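Local coordinates for protein putative ribose 5-phosphate isomerase (Leishmania infantum, PDB 6FXW) that probably interconverts ribose 5-phosphate and ribulose 5-phosphate in the pentose phosphate pathway, as a type B isomerase of the LacAB/RpiB family, at residues A[24-29]-A[122-127]; A[39-44]-A[50-55]; A[81-84]-A[89-92]; A[105-110]-A[133-138]. All blocks are in the same frame, centred on the assembly; numbering follows the deposited sequence.

All four contacts belong to one alpha/beta fold built on a parallel five-stranded sheet of order 2-1-3-5-4. Interaction 1 joins helices 20-29 and 120-131, far apart in sequence, and its chain span encloses interactions 2 and 3. Interaction 2, about 19 Å from it centre to centre, seats the loop after strand 33-38 on helix 49-61. Interaction 3 ties helix 76-83 to strand 90-92, with its centre about 15 Å from that of interaction 2; the two touch through Ala53 and Ala81. Interaction 4 follows interaction 3 in sequence, and the two share a sulfate gripped by Arg89 and His109. Helix packing, loop placement and a bound sulfate are thus distributed around one sheet.

Interaction 1 (A[24-29]-A[122-127]); sequences MDMVNA and VIRDII
Met26 reaches out from helix 20-29 and lays its thioether end against Arg124 of helix 120-131. Its CG lies anti to the carbonyl carbon (chi1 -58°) and the unbranched chain runs extended beyond it; this places SD and CE across the gap between the helices, against Arg124. The methyl CE comes to rest over the centre of one face of the Arg124 guanidinium, 3.7 Å above its plane, while SD lies 3.7 Å from Arg124 CA. The two side chains cross at about a right angle. Arg124 can be met in this way because its first torsion carries CG to the far side from the backbone N and its chain then folds at chi3 (-50°), bringing the flat group back over the methionine. Its NE is salt-bridged to Glu121 OE1 one helical turn earlier, which helps hold the guanidinium in place while the flexible, apolar methionine covers its face. On the inner side SD also approaches Ile123 CG2 at 4.1 Å. One turn further along helix 120-131, Ile127 presents its CG2 branch to Val27 CG2 at 3.9 Å, these two side chains likewise crossing nearly perpendicularly. Beta-branched residues suit this place: each offers one methyl to the other helix, and both side chains also touch Ile69 of strand 67-72. The axes of 24-29 and 122-127 approach to 9.8 Å, with a signed crossing angle of -42°. This is the packing of neighbouring helices on one face of a parallel sheet, as in Rossmann-like alpha/beta folds, with hydrophobic branches toward the sheet and a long polar side chain at the outer margin.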
loop_
_atom_site.group_PDB
_atom_site.type_symbol
_atom_site.label_atom_id
_atom_site.label_comp_id
_atom_site.label_asym_id
_atom_site.label_seq_id
_atom_site.Cartn_x
_atom_site.Cartn_y
_atom_site.Cartn_z
ATOM N N MET A 24 2.092 -17.905 -12.278
ATOM C CA MET A 24 2.392 -19.338 -12.083
ATOM C C MET A 24 3.884 -19.524 -12.012
ATOM O O MET A 24 4.361 -20.244 -11.168
ATOM C CB MET A 24 1.889 -20.190 -13.234
ATOM C CG MET A 24 0.426 -20.412 -13.155
ATOM S SD MET A 24 -0.141 -21.209 -14.657
ATOM C CE MET A 24 0.580 -22.847 -14.616
ATOM N N ASP A 25 4.594 -18.781 -12.863
ATOM C CA ASP A 25 6.069 -18.845 -12.820
ATOM C C ASP A 25 6.634 -18.431 -11.495
ATOM O O ASP A 25 7.573 -19.049 -10.948
ATOM C CB ASP A 25 6.704 -17.985 -13.913
ATOM C CG ASP A 25 6.480 -18.506 -15.304
ATOM O OD1 ASP A 25 6.093 -19.655 -15.461
ATOM O OD2 ASP A 25 6.535 -17.713 -16.242
ATOM N N MET A 26 6.093 -17.376 -10.892
ATOM C CA MET A 26 6.482 -17.001 -9.501
ATOM C C MET A 26 6.262 -18.041 -8.445
ATOM O O MET A 26 7.062 -18.213 -7.504
ATOM C CB MET A 26 5.767 -15.717 -9.043
ATOM C CG MET A 26 6.026 -14.558 -9.899
ATOM S SD MET A 26 4.973 -13.147 -9.332
ATOM C CE MET A 26 5.945 -12.119 -10.205
ATOM N N VAL A 27 5.103 -18.718 -8.520
ATOM C CA VAL A 27 4.795 -19.733 -7.612
ATOM C C VAL A 27 5.853 -20.856 -7.735
ATOM O O VAL A 27 6.380 -21.334 -6.736
ATOM C CB VAL A 27 3.387 -20.293 -7.795
ATOM C CG1 VAL A 27 3.157 -21.448 -6.828
ATOM C CG2 VAL A 27 2.349 -19.190 -7.591
ATOM N N ASN A 28 6.115 -21.277 -8.949
ATOM C CA ASN A 28 7.090 -22.360 -9.179
ATOM C C ASN A 28 8.486 -21.919 -8.699
ATOM O O ASN A 28 9.210 -22.668 -8.022
ATOM C CB ASN A 28 7.075 -22.721 -10.670
ATOM C CG ASN A 28 5.939 -23.674 -11.018
ATOM O OD1 ASN A 28 5.669 -24.629 -10.268
ATOM N ND2 ASN A 28 5.250 -23.403 -12.111
ATOM N N ALA A 29 8.820 -20.666 -8.962
ATOM C CA ALA A 29 10.190 -20.182 -8.645
ATOM C C ALA A 29 10.369 -19.928 -7.173
ATOM O O ALA A 29 11.504 -19.735 -6.692
ATOM C CB ALA A 29 10.468 -18.941 -9.437
ATOM N N VAL A 122 5.492 -6.747 -6.045
ATOM C CA VAL A 122 4.806 -6.885 -4.772
ATOM C C VAL A 122 4.061 -8.237 -4.730
ATOM O O VAL A 122 4.111 -8.913 -3.719
ATOM C CB VAL A 122 3.855 -5.674 -4.548
ATOM C CG1 VAL A 122 2.876 -5.901 -3.402
ATOM C CG2 VAL A 122 4.690 -4.457 -4.310
ATOM N N ILE A 123 3.425 -8.612 -5.839
ATOM C CA ILE A 123 2.790 -9.938 -5.896
ATOM C C ILE A 123 3.815 -11.048 -5.675
ATOM O O ILE A 123 3.520 -11.991 -4.930
ATOM C CB ILE A 123 2.058 -10.106 -7.204
ATOM C CG1 ILE A 123 0.805 -9.210 -7.233
ATOM C CG2 ILE A 123 1.654 -11.566 -7.519
ATOM C CD1 ILE A 123 0.086 -9.098 -8.540
ATOM N N ARG A 124 5.011 -10.925 -6.202
ATOM C CA ARG A 124 6.049 -11.944 -5.972
ATOM C C ARG A 124 6.326 -12.113 -4.472
ATOM O O ARG A 124 6.326 -13.243 -3.918
ATOM C CB ARG A 124 7.315 -11.596 -6.736
ATOM C CG ARG A 124 8.325 -12.730 -6.612
ATOM C CD ARG A 124 9.704 -12.364 -7.154
ATOM N NE ARG A 124 9.710 -11.797 -8.450
ATOM C CZ ARG A 124 9.678 -12.500 -9.603
ATOM N NH1 ARG A 124 9.620 -13.861 -9.660
ATOM N NH2 ARG A 124 9.678 -11.830 -10.711
ATOM N N ASP A 125 6.553 -10.984 -3.778
ATOM C CA ASP A 125 6.814 -11.032 -2.351
ATOM C C ASP A 125 5.671 -11.580 -1.572
ATOM O O ASP A 125 5.831 -12.361 -0.637
ATOM C CB ASP A 125 7.177 -9.622 -1.850
ATOM C CG ASP A 125 7.285 -9.507 -0.298
ATOM O OD1 ASP A 125 7.995 -10.294 0.316
ATOM O OD2 ASP A 125 6.756 -8.454 0.130
ATOM N N ILE A 126 4.448 -11.199 -1.939
ATOM C CA ILE A 126 3.269 -11.685 -1.235
ATOM C C ILE A 126 3.208 -13.223 -1.338
ATOM O O ILE A 126 2.959 -13.928 -0.334
ATOM C CB ILE A 126 1.984 -11.051 -1.770
ATOM C CG1 ILE A 126 1.897 -9.533 -1.517
ATOM C CG2 ILE A 126 0.742 -11.745 -1.243
ATOM C CD1 ILE A 126 0.800 -8.798 -2.267
ATOM N N ILE A 127 3.342 -13.718 -2.574
ATOM C CA ILE A 127 3.247 -15.148 -2.822
ATOM C C ILE A 127 4.308 -15.891 -2.069
ATOM O O ILE A 127 3.989 -16.880 -1.368
ATOM C CB ILE A 127 3.244 -15.401 -4.329
ATOM C CG1 ILE A 127 1.948 -14.963 -4.978
ATOM C CG2 ILE A 127 3.437 -16.885 -4.628
ATOM C CD1 ILE A 127 1.878 -15.065 -6.527
#

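Interaction 2 (A[39-44]-A[50-55]); sequences MGPSSD and PDYAAQ
Met39 O points at the edge of the Tyr52 ring, lying in its plane and 3.1 Å from CD1, an approach in which an electronegative oxygen meets the slightly positive rim of the aromatic group. The next residue, Gly40, passes close by, its CA 3.5 Å from the same CD1. Pro41 then turns its CD over one face of the ring, 4.3 Å from the centroid and 18° off the normal, a CH-pi contact displaced toward the rim. Proline fits well here, since the CD hydrogens beside its nitrogen are somewhat polarised. A chi1 of -65°, which leaves CG on the same side as the backbone N, directs the tyrosine toward the loop. One turn along the helix, Gln55 extends its chain past Met39, and its NE2 lies 3.7 Å from Met39 CB. The sulfur of Met39 lies along the backbone of Gln55, SD being 3.8 Å from Gln55 O.

Farther out, Met39 packs on Val56 and Ala59 of the same helix and its backbone bonds to Leu10, while Pro41 O accepts a hydrogen bond from Tyr38 OH. Val47 touches both Pro41 and Tyr52, and Asp51 forms a salt bridge with Lys147 of the fourth subunit. The arrangement is that of a beta-alpha connection in a parallel alpha/beta fold: the chain runs on from strand 33-38 through 39-41, and the helix that follows turns back alongside it.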
loop_
_atom_site.group_PDB
_atom_site.type_symbol
_atom_site.label_atom_id
_atom_site.label_comp_id
_atom_site.label_asym_id
_atom_site.label_seq_id
_atom_site.Cartn_x
_atom_site.Cartn_y
_atom_site.Cartn_z
ATOM N N MET A 39 -6.489 -22.915 -12.537
ATOM C CA MET A 39 -7.883 -23.082 -12.714
ATOM C C MET A 39 -8.628 -21.930 -12.969
ATOM O O MET A 39 -9.767 -21.929 -12.600
ATOM C CB MET A 39 -8.551 -23.781 -11.483
ATOM C CG MET A 39 -7.615 -24.483 -10.566
ATOM S SD MET A 39 -8.498 -25.210 -9.215
ATOM C CE MET A 39 -7.500 -26.653 -9.189
ATOM N N GLY A 40 -8.046 -20.951 -13.611
ATOM C CA GLY A 40 -8.722 -19.826 -14.197
ATOM C C GLY A 40 -8.994 -20.036 -15.622
ATOM O O GLY A 40 -8.809 -21.170 -16.116
ATOM N N PRO A 41 -9.440 -18.977 -16.341
ATOM C CA PRO A 41 -9.784 -19.058 -17.694
ATOM C C PRO A 41 -8.606 -19.343 -18.629
ATOM O O PRO A 41 -7.498 -18.840 -18.430
ATOM C CB PRO A 41 -10.387 -17.708 -18.033
ATOM C CG PRO A 41 -9.876 -16.717 -17.011
ATOM C CD PRO A 41 -9.564 -17.557 -15.841
ATOM N N SER A 42 -8.865 -20.197 -19.626
ATOM C CA SER A 42 -7.839 -20.536 -20.617
ATOM C C SER A 42 -8.249 -19.960 -21.946
ATOM O O SER A 42 -7.945 -20.477 -22.953
ATOM C CB SER A 42 -7.596 -22.062 -20.677
ATOM O OG SER A 42 -6.763 -22.442 -19.569
ATOM N N SER A 43 -8.987 -18.873 -21.878
ATOM C CA SER A 43 -9.339 -18.112 -23.077
ATOM C C SER A 43 -9.446 -16.680 -22.688
ATOM O O SER A 43 -9.620 -16.383 -21.493
ATOM C CB SER A 43 -10.690 -18.518 -23.640
ATOM O OG SER A 43 -11.114 -17.460 -24.479
ATOM N N ASP A 44 -9.388 -15.792 -23.709
ATOM C CA ASP A 44 -9.516 -14.366 -23.520
ATOM C C ASP A 44 -10.923 -13.839 -23.410
ATOM O O ASP A 44 -11.300 -12.821 -24.043
ATOM C CB ASP A 44 -8.744 -13.665 -24.632
ATOM C CG ASP A 44 -8.434 -12.203 -24.316
ATOM O OD1 ASP A 44 -8.482 -11.786 -23.133
ATOM O OD2 ASP A 44 -8.144 -11.490 -25.292
ATOM N N PRO A 50 -16.552 -15.367 -8.867
ATOM C CA PRO A 50 -16.980 -16.407 -7.944
ATOM C C PRO A 50 -16.896 -17.811 -8.456
ATOM O O PRO A 50 -16.663 -18.742 -7.664
ATOM C CB PRO A 50 -18.428 -16.010 -7.645
ATOM C CG PRO A 50 -18.476 -14.501 -7.931
ATOM C CD PRO A 50 -17.605 -14.365 -9.111
ATOM N N ASP A 51 -17.051 -17.963 -9.757
ATOM C CA ASP A 51 -16.964 -19.308 -10.294
ATOM C C ASP A 51 -15.560 -19.940 -10.129
ATOM O O ASP A 51 -15.447 -21.167 -9.899
ATOM C CB ASP A 51 -17.371 -19.347 -11.751
ATOM C CG ASP A 51 -18.858 -18.919 -12.011
ATOM O OD1 ASP A 51 -19.709 -19.285 -11.162
ATOM O OD2 ASP A 51 -19.129 -18.195 -13.001
ATOM N N TYR A 52 -14.514 -19.131 -10.281
ATOM C CA TYR A 52 -13.161 -19.588 -10.129
ATOM C C TYR A 52 -12.713 -19.667 -8.678
ATOM O O TYR A 52 -11.973 -20.588 -8.318
ATOM C CB TYR A 52 -12.261 -18.678 -11.001
ATOM C CG TYR A 52 -12.607 -18.861 -12.497
ATOM C CD1 TYR A 52 -12.071 -19.874 -13.219
ATOM C CD2 TYR A 52 -13.566 -18.092 -13.083
ATOM C CE1 TYR A 52 -12.466 -20.082 -14.522
ATOM C CE2 TYR A 52 -13.978 -18.321 -14.379
ATOM C CZ TYR A 52 -13.429 -19.321 -15.062
ATOM O OH TYR A 52 -13.820 -19.581 -16.359
ATOM N N ALA A 53 -13.245 -18.764 -7.825
ATOM C CA ALA A 53 -13.084 -18.957 -6.414
ATOM C C ALA A 53 -13.554 -20.328 -5.979
ATOM O O ALA A 53 -12.895 -21.066 -5.258
ATOM C CB ALA A 53 -13.839 -17.914 -5.648
ATOM N N ALA A 54 -14.742 -20.727 -6.510
ATOM C CA ALA A 54 -15.324 -22.012 -6.120
ATOM C C ALA A 54 -14.444 -23.167 -6.581
ATOM O O ALA A 54 -14.267 -24.156 -5.818
ATOM C CB ALA A 54 -16.733 -22.099 -6.687
ATOM N N GLN A 55 -13.911 -23.124 -7.780
ATOM C CA GLN A 55 -12.983 -24.146 -8.239
ATOM C C GLN A 55 -11.832 -24.390 -7.317
ATOM O O GLN A 55 -11.478 -25.524 -6.945
ATOM C CB GLN A 55 -12.462 -23.954 -9.682
ATOM C CG GLN A 55 -13.466 -24.052 -10.776
ATOM C CD GLN A 55 -12.835 -24.117 -12.150
ATOM O OE1 GLN A 55 -13.172 -23.282 -13.006
ATOM N NE2 GLN A 55 -11.917 -25.105 -12.414
#

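Interaction 3 (A[81-84]-A[89-92]). With SO4 (sulfate ion), chain C.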
loop_
_atom_site.group_PDB
_atom_site.type_symbol
_atom_site.label_atom_id
_atom_site.label_comp_id
_atom_site.label_asym_id
_atom_site.label_seq_id
_atom_site.Cartn_x
_atom_site.Cartn_y
_atom_site.Cartn_z
ATOM N N ALA A 81 -16.051 -14.272 -1.958
ATOM C CA ALA A 81 -16.608 -15.527 -2.481
ATOM C C ALA A 81 -15.957 -16.746 -1.797
ATOM O O ALA A 81 -16.638 -17.704 -1.399
ATOM C CB ALA A 81 -16.366 -15.596 -3.933
ATOM N N ALA A 82 -14.639 -16.755 -1.644
ATOM C CA ALA A 82 -13.952 -17.926 -1.067
ATOM C C ALA A 82 -14.351 -18.179 0.353
ATOM O O ALA A 82 -14.463 -19.281 0.837
ATOM C CB ALA A 82 -12.424 -17.794 -1.199
ATOM N N ASN A 83 -14.482 -17.064 1.104
ATOM C CA ASN A 83 -14.882 -17.178 2.510
ATOM C C ASN A 83 -16.295 -17.720 2.697
ATOM O O ASN A 83 -16.652 -18.120 3.804
ATOM C CB ASN A 83 -14.649 -15.891 3.291
ATOM C CG ASN A 83 -13.207 -15.702 3.683
ATOM O OD1 ASN A 83 -12.603 -16.576 4.300
ATOM N ND2 ASN A 83 -12.625 -14.526 3.342
ATOM N N LYS A 84 -17.086 -17.750 1.655
ATOM C CA LYS A 84 -18.417 -18.370 1.736
ATOM C C LYS A 84 -18.379 -19.872 1.785
ATOM O O LYS A 84 -19.362 -20.512 2.159
ATOM C CB LYS A 84 -19.333 -17.930 0.617
ATOM C CG LYS A 84 -19.678 -16.436 0.664
ATOM C CD LYS A 84 -20.225 -15.893 1.961
ATOM C CE LYS A 84 -20.497 -14.426 1.920
ATOM N NZ LYS A 84 -21.209 -14.089 3.212
ATOM N N ARG A 89 -10.604 -20.373 4.919
ATOM C CA ARG A 89 -10.273 -19.005 5.349
ATOM C C ARG A 89 -9.434 -18.419 4.213
ATOM O O ARG A 89 -8.334 -18.913 3.871
ATOM C CB ARG A 89 -9.466 -19.024 6.615
ATOM C CG ARG A 89 -10.271 -19.523 7.855
ATOM C CD ARG A 89 -9.476 -19.504 9.179
ATOM N NE ARG A 89 -8.305 -20.329 9.149
ATOM C CZ ARG A 89 -8.338 -21.671 9.330
ATOM N NH1 ARG A 89 -9.525 -22.290 9.581
ATOM N NH2 ARG A 89 -7.230 -22.373 9.228
ATOM N N ALA A 90 -9.895 -17.300 3.697
ATOM C CA ALA A 90 -9.325 -16.606 2.503
ATOM C C ALA A 90 -8.906 -15.222 2.924
ATOM O O ALA A 90 -9.694 -14.440 3.469
ATOM C CB ALA A 90 -10.263 -16.595 1.368
ATOM N N ALA A 91 -7.646 -14.881 2.658
ATOM C CA ALA A 91 -7.065 -13.610 3.103
ATOM C C ALA A 91 -6.678 -12.706 1.975
ATOM O O ALA A 91 -5.786 -13.060 1.142
ATOM C CB ALA A 91 -5.817 -13.865 3.921
ATOM N N LEU A 92 -7.242 -11.532 1.921
ATOM C CA LEU A 92 -6.772 -10.516 0.983
ATOM C C LEU A 92 -5.457 -9.905 1.495
ATOM O O LEU A 92 -5.424 -9.358 2.597
ATOM C CB LEU A 92 -7.854 -9.465 0.760
ATOM C CG LEU A 92 -7.591 -8.463 -0.366
ATOM C CD1 LEU A 92 -8.811 -7.661 -0.731
ATOM C CD2 LEU A 92 -6.573 -7.410 0.229
HETATM S S SO4 C . -8.224 -25.973 9.210
HETATM O O1 SO4 C . -6.910 -25.262 9.356
HETATM O O2 SO4 C . -8.320 -26.503 7.779
HETATM O O3 SO4 C . -8.209 -27.120 10.189
HETATM O O4 SO4 C . -9.431 -25.180 9.584
#
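Asn83 and Ala90 meet through a pair of hydrogen bonds at the helix-to-strand turn of a beta-alpha-beta unit, where helix 76-83 hands over to strand 90-92, outermost in the sheet of this chain. The carboxamide uses both of its ends on one residue. Its OD1 accepts from Ala90 N at 2.9 Å, the donor standing well off the carbonyl plane, and its ND2 donates to Ala90 O, which lies close to the plane of the amide. The N-H...acceptor angles, 152° and 157°, make both bonds moderately bent. Asparagine suits this place because a single short side chain can copy the donor and acceptor of a peptide unit, pairing with the outer backbone edge of Ala90 while Ala91 bonds to strand 110-114 on its other edge. ND2 has a further, weak bond to Ser79 O within the helix. Beside this polar pair, Ala82 CB packs on Ala90 CB at 3.6 Å; the small methyls let helix and strand come close together.

The neighbouring Lys84 carries its NZ to Glu152 of the fourth subunit, in a salt bridge. Arg89 faces away from the helix and is satisfied on several sides: NE donates to Asn106 O and NH2 to Asn107 O. NH1 and NH2 also each donate to a sulfate, probably taken from the crystallisation liquor, which may mark an anion site, consistent with a place for a substrate phosphate. The sulfur lies in the guanidinium plane at its edge, with Arg89 NH1 2.9 Å from sulfate O4 and Arg89 NH2 2.9 Å from sulfate O1.

Interaction 4 (A[105-110]-A[133-138]); sequences HNNAHI and TEPLAE. With SO4 (sulfate ion), chain C.
With chi1 at -167°, Asn107 sets its CG opposite the backbone N and carries the carboxamide onto the ring of Pro135. OD1 stands 3.6 Å from Pro135 CG, and CB meets Pro135 CB at 4.0 Å, the two side chains crossing at a slant. The positive phi of Asn107 (42°) ends helical geometry here, a conformation that asparagine tolerates better than most residues. OD1 accepts a hydrogen bond from Arg103 NH1, while the proline ring, which carries no polar group, packs against the carboxamide. Next to it His105 runs alongside Leu136 in the same direction; Leu136 CD1 touches the ring edge, 4.0 Å from His105 CD2. The imidazole also stacks with His141 of helix 139-155.

Beyond this patch, His109 NE2 donates to sulfate O2 at 2.8 Å, nearly straight at 169° and in the ring plane, while ND1 accepts from Arg89 N, an arrangement that fixes the ring's rotation. The contact thus joins two surface loops, one leading from helix 96-104 into strand 110-114, the other linking helix 120-131 to helix 139-155, with Arg103 and Gln104 packed against Pro135 and Leu136.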
loop_
_atom_site.group_PDB
_atom_site.type_symbol
_atom_site.label_atom_id
_atom_site.label_comp_id
_atom_site.label_asym_id
_atom_site.label_seq_id
_atom_site.Cartn_x
_atom_site.Cartn_y
_atom_site.Cartn_z
ATOM N N HIS A 105 -1.264 -15.599 11.988
ATOM C CA HIS A 105 -2.414 -15.388 12.854
ATOM C C HIS A 105 -3.637 -16.058 12.351
ATOM O O HIS A 105 -4.331 -16.758 13.096
ATOM C CB HIS A 105 -2.681 -13.874 13.008
ATOM C CG HIS A 105 -1.629 -13.181 13.772
ATOM N ND1 HIS A 105 -1.669 -11.800 13.958
ATOM C CD2 HIS A 105 -0.483 -13.616 14.333
ATOM C CE1 HIS A 105 -0.587 -11.448 14.623
ATOM N NE2 HIS A 105 0.156 -12.516 14.883
ATOM N N ASN A 106 -3.992 -15.855 11.082
ATOM C CA ASN A 106 -5.274 -16.324 10.586
ATOM C C ASN A 106 -5.236 -17.725 9.925
ATOM O O ASN A 106 -6.292 -18.261 9.625
ATOM C CB ASN A 106 -5.874 -15.346 9.599
ATOM C CG ASN A 106 -5.835 -13.910 10.083
ATOM O OD1 ASN A 106 -4.977 -13.160 9.608
ATOM N ND2 ASN A 106 -6.652 -13.542 11.080
ATOM N N ASN A 107 -4.045 -18.310 9.831
ATOM C CA ASN A 107 -3.817 -19.613 9.268
ATOM C C ASN A 107 -4.651 -19.777 8.005
ATOM O O ASN A 107 -5.374 -20.772 7.784
ATOM C CB ASN A 107 -4.164 -20.694 10.299
ATOM C CG ASN A 107 -3.644 -22.064 9.898
ATOM O OD1 ASN A 107 -2.935 -22.213 8.919
ATOM N ND2 ASN A 107 -4.076 -23.085 10.658
ATOM N N ALA A 108 -4.572 -18.834 7.056
ATOM C CA ALA A 108 -5.439 -18.819 5.886
ATOM C C ALA A 108 -5.073 -19.905 4.880
ATOM O O ALA A 108 -3.870 -20.213 4.677
ATOM C CB ALA A 108 -5.349 -17.490 5.129
ATOM N N HIS A 109 -6.070 -20.517 4.317
ATOM C CA HIS A 109 -5.890 -21.465 3.211
ATOM C C HIS A 109 -5.635 -20.857 1.895
ATOM O O HIS A 109 -4.976 -21.470 1.041
ATOM C CB HIS A 109 -7.146 -22.348 3.020
ATOM C CG HIS A 109 -7.614 -23.041 4.249
ATOM N ND1 HIS A 109 -8.511 -22.427 5.124
ATOM C CD2 HIS A 109 -7.320 -24.271 4.795
ATOM C CE1 HIS A 109 -8.748 -23.262 6.145
ATOM N NE2 HIS A 109 -8.037 -24.387 5.985
ATOM N N ILE A 110 -6.186 -19.654 1.678
ATOM C CA ILE A 110 -6.206 -19.004 0.333
ATOM C C ILE A 110 -5.698 -17.592 0.465
ATOM O O ILE A 110 -6.111 -16.866 1.388
ATOM C CB ILE A 110 -7.603 -19.045 -0.311
ATOM C CG1 ILE A 110 -8.068 -20.530 -0.548
ATOM C CG2 ILE A 110 -7.599 -18.258 -1.638
ATOM C CD1 ILE A 110 -9.390 -20.658 -1.187
ATOM N N THR A 133 5.200 -19.198 5.221
ATOM C CA THR A 133 4.942 -18.779 6.579
ATOM C C THR A 133 3.970 -19.783 7.210
ATOM O O THR A 133 2.958 -20.146 6.680
ATOM C CB THR A 133 4.404 -17.320 6.669
ATOM O OG1 THR A 133 5.297 -16.434 6.025
ATOM C CG2 THR A 133 4.212 -16.890 8.111
ATOM N N GLU A 134 4.334 -20.233 8.417
ATOM C CA GLU A 134 3.487 -21.143 9.195
ATOM C C GLU A 134 2.698 -20.458 10.263
ATOM O O GLU A 134 3.110 -19.361 10.729
ATOM C CB GLU A 134 4.363 -22.238 9.809
ATOM C CG GLU A 134 4.767 -23.283 8.743
ATOM C CD GLU A 134 3.575 -24.031 8.127
ATOM O OE1 GLU A 134 2.989 -23.630 7.033
ATOM O OE2 GLU A 134 3.192 -25.053 8.751
ATOM N N PRO A 135 1.574 -21.057 10.688
ATOM C CA PRO A 135 0.784 -20.490 11.758
ATOM C C PRO A 135 1.521 -20.525 13.093
ATOM O O PRO A 135 2.278 -21.471 13.355
ATOM C CB PRO A 135 -0.470 -21.321 11.760
ATOM C CG PRO A 135 -0.121 -22.590 11.051
ATOM C CD PRO A 135 1.016 -22.327 10.184
ATOM N N LEU A 136 1.406 -19.476 13.871
ATOM C CA LEU A 136 2.242 -19.275 15.113
ATOM C C LEU A 136 1.596 -20.197 16.105
ATOM O O LEU A 136 0.396 -20.469 16.040
ATOM C CB LEU A 136 2.198 -17.860 15.668
ATOM C CG LEU A 136 3.119 -16.889 14.993
ATOM C CD1 LEU A 136 2.888 -15.503 15.543
ATOM C CD2 LEU A 136 4.600 -17.249 15.037
ATOM N N ALA A 137 2.457 -20.684 17.003
ATOM C CA ALA A 137 2.054 -21.625 18.033
ATOM C C ALA A 137 1.304 -20.991 19.194
ATOM O O ALA A 137 0.512 -21.707 19.819
ATOM C CB ALA A 137 3.292 -22.374 18.531
ATOM N N GLU A 138 1.507 -19.698 19.529
ATOM C CA GLU A 138 0.582 -19.106 20.538
ATOM C C GLU A 138 -0.931 -19.265 20.209
ATOM O O GLU A 138 -1.558 -18.928 19.037
ATOM C CB GLU A 138 0.904 -17.711 21.099
ATOM C CG GLU A 138 -0.237 -17.061 21.954
ATOM C CD GLU A 138 -0.373 -17.363 23.468
ATOM O OE1 GLU A 138 -1.390 -16.985 24.066
ATOM O OE2 GLU A 138 0.522 -17.931 24.108
HETATM S S SO4 C . -8.224 -25.973 9.210
HETATM O O1 SO4 C . -6.910 -25.262 9.356
HETATM O O2 SO4 C . -8.320 -26.503 7.779
HETATM O O3 SO4 C . -8.209 -27.120 10.189
HETATM O O4 SO4 C . -9.431 -25.180 9.584
#